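Dephospho-CoA kinase (PDB 2IF2) probably catalyses the last step of coenzyme A biosynthesis, the ATP-dependent phosphorylation of the 3'-hydroxyl group of dephospho-CoA. Local coordinates at residues Ile35-Val49 against Arg81-Lys93. Sequence-based numbering, arbitrary orientation.
Sequences IHSFYRKGHPVYEEV and RKLEEITHRALYK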
ATOM      1  N   ILE A  35      -6.896  -4.577   0.327  1.00 58.13           N
ATOM      2  CA  ILE A  35      -7.859  -3.931   1.219  1.00 59.61           C
ATOM      3  C   ILE A  35      -9.120  -3.539   0.450  1.00 60.27           C
ATOM      4  O   ILE A  35     -10.221  -3.962   0.804  1.00 60.23           O
ATOM      5  CB  ILE A  35      -7.276  -2.652   1.911  1.00 59.36           C
ATOM      6  CG1 ILE A  35      -5.933  -2.962   2.593  1.00 58.72           C
ATOM      7  CG2 ILE A  35      -8.250  -2.153   2.978  1.00 56.99           C
ATOM      8  CD1 ILE A  35      -6.037  -3.879   3.801  1.00 58.38           C
ATOM      9  N   HIS A  36      -8.957  -2.752  -0.608  1.00 59.72           N
ATOM     10  CA  HIS A  36     -10.104  -2.317  -1.388  1.00 59.86           C
ATOM     11  C   HIS A  36     -11.074  -3.455  -1.722  1.00 59.74           C
ATOM     12  O   HIS A  36     -12.257  -3.222  -1.940  1.00 60.42           O
ATOM     13  CB  HIS A  36      -9.645  -1.653  -2.684  1.00 61.68           C
ATOM     14  CG  HIS A  36     -10.731  -0.858  -3.368  1.00 63.34           C
ATOM     15  ND1 HIS A  36     -11.086   0.394  -2.961  1.00 63.65           N
ATOM     16  CD2 HIS A  36     -11.538  -1.189  -4.407  1.00 63.85           C
ATOM     17  CE1 HIS A  36     -12.091   0.832  -3.730  1.00 64.68           C
ATOM     18  NE2 HIS A  36     -12.373  -0.104  -4.600  1.00 64.74           N
ATOM     19  N   SER A  37     -10.580  -4.686  -1.766  1.00 59.61           N
ATOM     20  CA  SER A  37     -11.438  -5.817  -2.088  1.00 60.29           C
ATOM     21  C   SER A  37     -12.265  -6.198  -0.880  1.00 61.02           C
ATOM     22  O   SER A  37     -13.140  -7.061  -0.957  1.00 61.87           O
ATOM     23  CB  SER A  37     -10.609  -7.030  -2.495  1.00 59.95           C
ATOM     24  OG  SER A  37     -10.088  -7.691  -1.351  1.00 59.36           O
ATOM     25  N   PHE A  38     -11.979  -5.568   0.247  1.00 61.83           N
ATOM     26  CA  PHE A  38     -12.694  -5.883   1.474  1.00 62.54           C
ATOM     27  C   PHE A  38     -14.065  -5.222   1.519  1.00 62.51           C
ATOM     28  O   PHE A  38     -14.998  -5.752   2.130  1.00 61.76           O
ATOM     29  CB  PHE A  38     -11.849  -5.451   2.672  1.00 62.49           C
ATOM     30  CG  PHE A  38     -10.543  -6.194   2.798  1.00 62.75           C
ATOM     31  CD1 PHE A  38      -9.475  -5.626   3.487  1.00 62.84           C
ATOM     32  CD2 PHE A  38     -10.393  -7.476   2.267  1.00 62.51           C
ATOM     33  CE1 PHE A  38      -8.277  -6.320   3.649  1.00 61.76           C
ATOM     34  CE2 PHE A  38      -9.201  -8.184   2.422  1.00 61.94           C
ATOM     35  CZ  PHE A  38      -8.140  -7.604   3.116  1.00 61.73           C
ATOM     36  N   TYR A  39     -14.177  -4.079   0.849  1.00 63.36           N
ATOM     37  CA  TYR A  39     -15.418  -3.308   0.804  1.00 64.61           C
ATOM     38  C   TYR A  39     -16.366  -3.684  -0.353  1.00 65.24           C
ATOM     39  O   TYR A  39     -17.308  -2.940  -0.665  1.00 63.66           O
ATOM     40  CB  TYR A  39     -15.093  -1.816   0.699  1.00 65.90           C
ATOM     41  CG  TYR A  39     -14.084  -1.278   1.697  1.00 65.60           C
ATOM     42  CD1 TYR A  39     -12.715  -1.381   1.458  1.00 65.79           C
ATOM     43  CD2 TYR A  39     -14.503  -0.577   2.830  1.00 65.08           C
ATOM     44  CE1 TYR A  39     -11.783  -0.782   2.316  1.00 66.21           C
ATOM     45  CE2 TYR A  39     -13.582   0.025   3.695  1.00 65.39           C
ATOM     46  CZ  TYR A  39     -12.224  -0.075   3.432  1.00 66.14           C
ATOM     47  OH  TYR A  39     -11.307   0.562   4.247  1.00 64.60           O
ATOM     48  N   ARG A  40     -16.122  -4.840  -0.969  1.00 66.57           N
ATOM     49  CA  ARG A  40     -16.923  -5.305  -2.096  1.00 68.15           C
ATOM     50  C   ARG A  40     -18.345  -5.745  -1.756  1.00 69.12           C
ATOM     51  O   ARG A  40     -19.282  -4.967  -1.943  1.00 71.01           O
ATOM     52  CB  ARG A  40     -16.183  -6.419  -2.847  1.00 70.02           C
ATOM     53  CG  ARG A  40     -14.987  -5.911  -3.675  1.00 70.63           C
ATOM     54  CD  ARG A  40     -15.389  -4.702  -4.540  1.00 72.45           C
ATOM     55  NE  ARG A  40     -14.261  -4.048  -5.211  1.00 74.55           N
ATOM     56  CZ  ARG A  40     -14.374  -2.977  -6.001  1.00 75.02           C
ATOM     57  NH1 ARG A  40     -13.290  -2.453  -6.563  1.00 75.14           N
ATOM     58  NH2 ARG A  40     -15.567  -2.426  -6.233  1.00 73.55           N
ATOM     59  N   LYS A  41     -18.531  -6.970  -1.273  1.00 69.92           N
ATOM     60  CA  LYS A  41     -19.889  -7.401  -0.945  1.00 71.50           C
ATOM     61  C   LYS A  41     -19.966  -8.650  -0.078  1.00 72.73           C
ATOM     62  O   LYS A  41     -20.126  -8.566   1.141  1.00 74.61           O
ATOM     63  CB  LYS A  41     -20.697  -7.611  -2.227  1.00 70.88           C
ATOM     64  CG  LYS A  41     -22.027  -6.854  -2.244  1.00 69.65           C
ATOM     65  CD  LYS A  41     -23.007  -7.424  -1.222  1.00 69.92           C
ATOM     66  CE  LYS A  41     -23.294  -8.915  -1.472  1.00 70.33           C
ATOM     67  NZ  LYS A  41     -24.030  -9.190  -2.751  1.00 69.58           N
ATOM     68  N   GLY A  42     -19.880  -9.817  -0.704  1.00 74.42           N
ATOM     69  CA  GLY A  42     -19.929 -11.046   0.069  1.00 75.88           C
ATOM     70  C   GLY A  42     -18.696 -11.173   0.955  1.00 76.87           C
ATOM     71  O   GLY A  42     -18.668 -11.983   1.886  1.00 75.53           O
ATOM     72  N   HIS A  43     -17.677 -10.364   0.668  1.00 78.50           N
ATOM     73  CA  HIS A  43     -16.448 -10.399   1.444  1.00 79.92           C
ATOM     74  C   HIS A  43     -16.780 -10.314   2.925  1.00 79.58           C
ATOM     75  O   HIS A  43     -17.658  -9.556   3.348  1.00 79.41           O
ATOM     76  CB  HIS A  43     -15.519  -9.236   1.058  1.00 81.36           C
ATOM     77  CG  HIS A  43     -14.067  -9.494   1.335  1.00 83.75           C
ATOM     78  ND1 HIS A  43     -13.578  -9.771   2.602  1.00 85.29           N
ATOM     79  CD2 HIS A  43     -12.990  -9.533   0.514  1.00 84.07           C
ATOM     80  CE1 HIS A  43     -12.279  -9.967   2.542  1.00 84.77           C
ATOM     81  NE2 HIS A  43     -11.891  -9.828   1.282  1.00 84.68           N
ATOM     82  N   PRO A  44     -16.091 -11.116   3.738  1.00 79.34           N
ATOM     83  CA  PRO A  44     -16.316 -11.122   5.179  1.00 79.77           C
ATOM     84  C   PRO A  44     -16.081  -9.753   5.823  1.00 80.17           C
ATOM     85  O   PRO A  44     -16.712  -9.420   6.827  1.00 81.21           O
ATOM     86  CB  PRO A  44     -15.327 -12.178   5.670  1.00 79.37           C
ATOM     87  CG  PRO A  44     -14.220 -12.101   4.648  1.00 78.37           C
ATOM     88  CD  PRO A  44     -15.023 -12.060   3.382  1.00 78.62           C
ATOM     89  N   VAL A  45     -15.174  -8.964   5.251  1.00 79.38           N
ATOM     90  CA  VAL A  45     -14.879  -7.638   5.796  1.00 79.06           C
ATOM     91  C   VAL A  45     -16.101  -6.740   5.626  1.00 79.75           C
ATOM     92  O   VAL A  45     -16.430  -5.929   6.493  1.00 80.27           O
ATOM     93  CB  VAL A  45     -13.673  -6.985   5.088  1.00 77.48           C
ATOM     94  CG1 VAL A  45     -13.292  -5.701   5.794  1.00 76.34           C
ATOM     95  CG2 VAL A  45     -12.501  -7.935   5.084  1.00 77.72           C
ATOM     96  N   TYR A  46     -16.776  -6.902   4.499  1.00 79.33           N
ATOM     97  CA  TYR A  46     -17.969  -6.135   4.206  1.00 78.31           C
ATOM     98  C   TYR A  46     -18.969  -6.297   5.336  1.00 78.51           C
ATOM     99  O   TYR A  46     -19.411  -5.314   5.926  1.00 78.83           O
ATOM    100  CB  TYR A  46     -18.591  -6.642   2.911  1.00 77.01           C
ATOM    101  CG  TYR A  46     -19.872  -5.953   2.513  1.00 74.54           C
ATOM    102  CD1 TYR A  46     -19.857  -4.687   1.929  1.00 72.90           C
ATOM    103  CD2 TYR A  46     -21.103  -6.581   2.698  1.00 73.70           C
ATOM    104  CE1 TYR A  46     -21.036  -4.071   1.535  1.00 72.22           C
ATOM    105  CE2 TYR A  46     -22.286  -5.974   2.309  1.00 72.45           C
ATOM    106  CZ  TYR A  46     -22.247  -4.724   1.727  1.00 72.37           C
ATOM    107  OH  TYR A  46     -23.421  -4.138   1.324  1.00 71.57           O
ATOM    108  N   GLU A  47     -19.322  -7.546   5.633  1.00 79.18           N
ATOM    109  CA  GLU A  47     -20.296  -7.849   6.686  1.00 79.88           C
ATOM    110  C   GLU A  47     -19.980  -7.240   8.044  1.00 78.23           C
ATOM    111  O   GLU A  47     -20.886  -7.016   8.852  1.00 78.61           O
ATOM    112  CB  GLU A  47     -20.449  -9.362   6.859  1.00 82.39           C
ATOM    113  CG  GLU A  47     -21.113 -10.062   5.686  1.00 86.41           C
ATOM    114  CD  GLU A  47     -22.490  -9.504   5.359  1.00 88.25           C
ATOM    115  OE1 GLU A  47     -22.555  -8.431   4.719  1.00 88.88           O
ATOM    116  OE2 GLU A  47     -23.504 -10.132   5.751  1.00 89.74           O
ATOM    117  N   GLU A  48     -18.699  -6.986   8.296  1.00 76.02           N
ATOM    118  CA  GLU A  48     -18.276  -6.411   9.563  1.00 73.37           C
ATOM    119  C   GLU A  48     -18.359  -4.903   9.542  1.00 70.92           C
ATOM    120  O   GLU A  48     -18.904  -4.293  10.458  1.00 70.68           O
ATOM    121  CB  GLU A  48     -16.848  -6.834   9.898  1.00 74.29           C
ATOM    122  CG  GLU A  48     -16.791  -7.606  11.196  1.00 78.05           C
ATOM    123  CD  GLU A  48     -15.441  -7.569  11.874  1.00 79.81           C
ATOM    124  OE1 GLU A  48     -14.484  -8.185  11.350  1.00 80.79           O
ATOM    125  OE2 GLU A  48     -15.342  -6.906  12.932  1.00 81.17           O
ATOM    126  N   VAL A  49     -17.821  -4.307   8.489  1.00 68.90           N
ATOM    127  CA  VAL A  49     -17.842  -2.868   8.353  1.00 67.26           C
ATOM    128  C   VAL A  49     -19.264  -2.327   8.441  1.00 67.25           C
ATOM    129  O   VAL A  49     -19.476  -1.224   8.937  1.00 68.13           O
ATOM    130  CB  VAL A  49     -17.226  -2.440   7.027  1.00 66.49           C
ATOM    131  CG1 VAL A  49     -17.063  -0.939   6.994  1.00 66.32           C
ATOM    132  CG2 VAL A  49     -15.903  -3.129   6.835  1.00 65.64           C
ATOM    133  N   ARG A  81     -10.487   4.396  14.173  1.00 63.50           N
ATOM    134  CA  ARG A  81      -9.626   3.430  14.853  1.00 62.86           C
ATOM    135  C   ARG A  81     -10.203   2.037  14.702  1.00 62.99           C
ATOM    136  O   ARG A  81      -9.468   1.060  14.541  1.00 61.94           O
ATOM    137  CB  ARG A  81      -9.524   3.752  16.346  1.00 62.41           C
ATOM    138  CG  ARG A  81      -8.378   3.040  17.052  1.00 63.79           C
ATOM    139  CD  ARG A  81      -8.579   2.927  18.563  1.00 64.53           C
ATOM    140  NE  ARG A  81      -9.213   1.660  18.924  1.00 66.15           N
ATOM    141  CZ  ARG A  81     -10.522   1.432  18.889  1.00 66.63           C
ATOM    142  NH1 ARG A  81     -10.993   0.240  19.230  1.00 66.34           N
ATOM    143  NH2 ARG A  81     -11.362   2.398  18.541  1.00 66.32           N
ATOM    144  N   LYS A  82     -11.530   1.958  14.765  1.00 63.59           N
ATOM    145  CA  LYS A  82     -12.226   0.686  14.648  1.00 65.01           C
ATOM    146  C   LYS A  82     -12.190   0.218  13.201  1.00 65.63           C
ATOM    147  O   LYS A  82     -12.161  -0.983  12.923  1.00 64.55           O
ATOM    148  CB  LYS A  82     -13.675   0.827  15.119  1.00 65.40           C
ATOM    149  CG  LYS A  82     -14.209  -0.385  15.896  1.00 66.69           C
ATOM    150  CD  LYS A  82     -15.709  -0.247  16.189  1.00 69.80           C
ATOM    151  CE  LYS A  82     -16.046   1.070  16.932  1.00 71.90           C
ATOM    152  NZ  LYS A  82     -17.514   1.429  17.033  1.00 71.29           N
ATOM    153  N   LEU A  83     -12.188   1.172  12.277  1.00 66.82           N
ATOM    154  CA  LEU A  83     -12.139   0.829  10.864  1.00 68.34           C
ATOM    155  C   LEU A  83     -10.737   0.324  10.528  1.00 69.20           C
ATOM    156  O   LEU A  83     -10.580  -0.729   9.917  1.00 69.33           O
ATOM    157  CB  LEU A  83     -12.505   2.054  10.013  1.00 67.99           C
ATOM    158  CG  LEU A  83     -12.785   1.857   8.515  1.00 67.63           C
ATOM    159  CD1 LEU A  83     -11.477   1.748   7.763  1.00 68.89           C
ATOM    160  CD2 LEU A  83     -13.658   0.623   8.283  1.00 66.58           C
ATOM    161  N   GLU A  84      -9.723   1.070  10.948  1.00 70.17           N
ATOM    162  CA  GLU A  84      -8.342   0.687  10.701  1.00 71.44           C
ATOM    163  C   GLU A  84      -8.061  -0.677  11.339  1.00 71.22           C
ATOM    164  O   GLU A  84      -7.138  -1.375  10.935  1.00 70.52           O
ATOM    165  CB  GLU A  84      -7.404   1.742  11.286  1.00 73.94           C
ATOM    166  CG  GLU A  84      -5.939   1.656  10.840  1.00 78.49           C
ATOM    167  CD  GLU A  84      -5.669   2.363   9.514  1.00 81.23           C
ATOM    168  OE1 GLU A  84      -6.257   3.449   9.280  1.00 82.41           O
ATOM    169  OE2 GLU A  84      -4.845   1.848   8.719  1.00 81.51           O
ATOM    170  N   GLU A  85      -8.860  -1.050  12.333  1.00 71.78           N
ATOM    171  CA  GLU A  85      -8.691  -2.329  13.008  1.00 72.36           C
ATOM    172  C   GLU A  85      -9.210  -3.484  12.165  1.00 72.29           C
ATOM    173  O   GLU A  85      -8.471  -4.419  11.862  1.00 72.49           O
ATOM    174  CB  GLU A  85      -9.418  -2.324  14.352  1.00 73.84           C
ATOM    175  CG  GLU A  85      -8.601  -1.801  15.524  1.00 77.41           C
ATOM    176  CD  GLU A  85      -9.380  -1.822  16.840  1.00 79.51           C
ATOM    177  OE1 GLU A  85      -9.994  -2.868  17.153  1.00 80.45           O
ATOM    178  OE2 GLU A  85      -9.372  -0.799  17.564  1.00 79.72           O
ATOM    179  N   ILE A  86     -10.486  -3.424  11.796  1.00 72.63           N
ATOM    180  CA  ILE A  86     -11.103  -4.471  10.983  1.00 72.42           C
ATOM    181  C   ILE A  86     -10.244  -4.750   9.754  1.00 71.49           C
ATOM    182  O   ILE A  86     -10.083  -5.895   9.347  1.00 70.47           O
ATOM    183  CB  ILE A  86     -12.547  -4.058  10.572  1.00 72.95           C
ATOM    184  CG1 ILE A  86     -12.977  -4.775   9.291  1.00 74.65           C
ATOM    185  CG2 ILE A  86     -12.625  -2.562  10.403  1.00 73.06           C
ATOM    186  CD1 ILE A  86     -13.130  -6.279   9.432  1.00 78.32           C
ATOM    187  N   THR A  87      -9.682  -3.693   9.181  1.00 72.09           N
ATOM    188  CA  THR A  87      -8.823  -3.821   8.018  1.00 73.08           C
ATOM    189  C   THR A  87      -7.651  -4.753   8.335  1.00 74.89           C
ATOM    190  O   THR A  87      -7.591  -5.862   7.819  1.00 75.99           O
ATOM    191  CB  THR A  87      -8.278  -2.446   7.579  1.00 72.13           C
ATOM    192  OG1 THR A  87      -9.336  -1.672   7.006  1.00 69.89           O
ATOM    193  CG2 THR A  87      -7.174  -2.608   6.567  1.00 72.87           C
ATOM    194  N   HIS A  88      -6.727  -4.306   9.182  1.00 76.67           N
ATOM    195  CA  HIS A  88      -5.563  -5.110   9.546  1.00 78.74           C
ATOM    196  C   HIS A  88      -5.943  -6.461  10.093  1.00 78.92           C
ATOM    197  O   HIS A  88      -5.189  -7.421   9.973  1.00 77.77           O
ATOM    198  CB  HIS A  88      -4.723  -4.390  10.587  1.00 82.46           C
ATOM    199  CG  HIS A  88      -4.149  -3.099  10.096  1.00 87.14           C
ATOM    200  ND1 HIS A  88      -4.901  -2.164   9.428  1.00 88.70           N
ATOM    201  CD2 HIS A  88      -2.890  -2.601  10.168  1.00 89.08           C
ATOM    202  CE1 HIS A  88      -4.132  -1.134   9.101  1.00 89.98           C
ATOM    203  NE2 HIS A  88      -2.912  -1.376   9.538  1.00 91.31           N
ATOM    204  N   ARG A  89      -7.111  -6.536  10.714  1.00 81.07           N
ATOM    205  CA  ARG A  89      -7.571  -7.800  11.268  1.00 84.09           C
ATOM    206  C   ARG A  89      -7.848  -8.760  10.112  1.00 84.72           C
ATOM    207  O   ARG A  89      -8.035  -9.955  10.324  1.00 85.94           O
ATOM    208  CB  ARG A  89      -8.844  -7.589  12.120  1.00 86.05           C
ATOM    209  CG  ARG A  89      -9.431  -8.875  12.748  1.00 87.56           C
ATOM    210  CD  ARG A  89     -10.690  -8.636  13.611  1.00 88.91           C
ATOM    211  NE  ARG A  89     -10.417  -8.026  14.920  1.00 89.84           N
ATOM    212  CZ  ARG A  89     -10.159  -6.733  15.122  1.00 89.63           C
ATOM    213  NH1 ARG A  89     -10.135  -5.895  14.095  1.00 90.58           N
ATOM    214  NH2 ARG A  89      -9.938  -6.272  16.351  1.00 87.43           N
ATOM    215  N   ALA A  90      -7.870  -8.231   8.889  1.00 84.82           N
ATOM    216  CA  ALA A  90      -8.129  -9.043   7.697  1.00 84.49           C
ATOM    217  C   ALA A  90      -6.853  -9.216   6.893  1.00 84.97           C
ATOM    218  O   ALA A  90      -6.649 -10.235   6.230  1.00 85.02           O
ATOM    219  CB  ALA A  90      -9.196  -8.382   6.834  1.00 83.41           C
ATOM    220  N   LEU A  91      -6.001  -8.199   6.959  1.00 85.65           N
ATOM    221  CA  LEU A  91      -4.733  -8.201   6.251  1.00 86.10           C
ATOM    222  C   LEU A  91      -3.790  -9.171   6.941  1.00 87.84           C
ATOM    223  O   LEU A  91      -3.286 -10.102   6.319  1.00 87.88           O
ATOM    224  CB  LEU A  91      -4.127  -6.794   6.249  1.00 84.30           C
ATOM    225  CG  LEU A  91      -2.898  -6.546   5.371  1.00 83.24           C
ATOM    226  CD1 LEU A  91      -3.288  -6.666   3.911  1.00 82.20           C
ATOM    227  CD2 LEU A  91      -2.325  -5.165   5.648  1.00 82.03           C
ATOM    228  N   TYR A  92      -3.556  -8.961   8.231  1.00 90.28           N
ATOM    229  CA  TYR A  92      -2.658  -9.846   8.960  1.00 92.64           C
ATOM    230  C   TYR A  92      -3.287 -11.203   9.245  1.00 92.79           C
ATOM    231  O   TYR A  92      -2.689 -12.045   9.912  1.00 93.23           O
ATOM    232  CB  TYR A  92      -2.183  -9.193  10.266  1.00 94.84           C
ATOM    233  CG  TYR A  92      -1.136  -8.117  10.052  1.00 97.35           C
ATOM    234  CD1 TYR A  92      -1.499  -6.836   9.635  1.00 98.96           C
ATOM    235  CD2 TYR A  92       0.225  -8.392  10.220  1.00 97.83           C
ATOM    236  CE1 TYR A  92      -0.536  -5.854   9.389  1.00 99.81           C
ATOM    237  CE2 TYR A  92       1.198  -7.418   9.973  1.00 98.76           C
ATOM    238  CZ  TYR A  92       0.808  -6.152   9.558  1.00 99.63           C
ATOM    239  OH  TYR A  92       1.751  -5.179   9.305  1.00 99.85           O
ATOM    240  N   LYS A  93      -4.492 -11.420   8.729  1.00 92.50           N
ATOM    241  CA  LYS A  93      -5.177 -12.688   8.929  1.00 92.42           C
ATOM    242  C   LYS A  93      -5.200 -13.425   7.599  1.00 92.13           C
ATOM    243  O   LYS A  93      -5.549 -14.604   7.520  1.00 91.95           O
ATOM    244  CB  LYS A  93      -6.600 -12.439   9.438  1.00 92.84           C
ATOM    245  CG  LYS A  93      -7.372 -13.690   9.842  1.00 93.59           C
ATOM    246  CD  LYS A  93      -8.673 -13.332  10.567  1.00 94.76           C
ATOM    247  CE  LYS A  93      -8.403 -12.624  11.901  1.00 95.03           C
ATOM    248  NZ  LYS A  93      -9.641 -12.082  12.541  1.00 94.84           N
TER
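I35 and T87 meet through their methyl groups: with CG1 beside the backbone N (chi1 -52°), I35 sends CD1 out to the CG2 of T87 and to the CD1 of L91, 3.9 Å from the latter. On the facing helix, I86 holds CG1 anti to its backbone N (chi1 155°), which directs this branch at V45, CG1 to CG1 3.6 Å, and carries CD1 along the E48 side chain, from CB to the carboxylate, the two chains sliding past each other in opposite directions. The CG2 of V45 reaches the CB of A90 at 3.8 Å. That same CB lies over one face of the F38 ring, off centre, 4.2 Å from its centroid: a CH-pi contact. One turn further along, V49 CG1 touches L83 CD2 at 4.0 Å, and Y39 and L83 approach from opposite directions, hydroxyl to CD1. Helices 44-49 and 81-91 run nearly antiparallel, axes 10.5 Å apart at 160°, and the end of helix 31-36 and the loop after it pack on the same helix 77-91, in the helical region beside the parallel sheet of this P-loop kinase. Cut back to an alanine, I35 would lose its outer carbons, and T87 CG2 and L91 CD1 would probably be left without their hydrocarbon partner, with a gap between helices 31-36 and 77-91. H43 caps helix 44-53: its ND1 accepts from V45 N at 3.2 Å, nearly straight, and F38 CA sits over the centre of its imidazole. R66 makes a cation-pi contact with Y39, while L69 touches both Y39 and V49. Along helix 77-91, E85 pairs with R89 through a weak salt bridge.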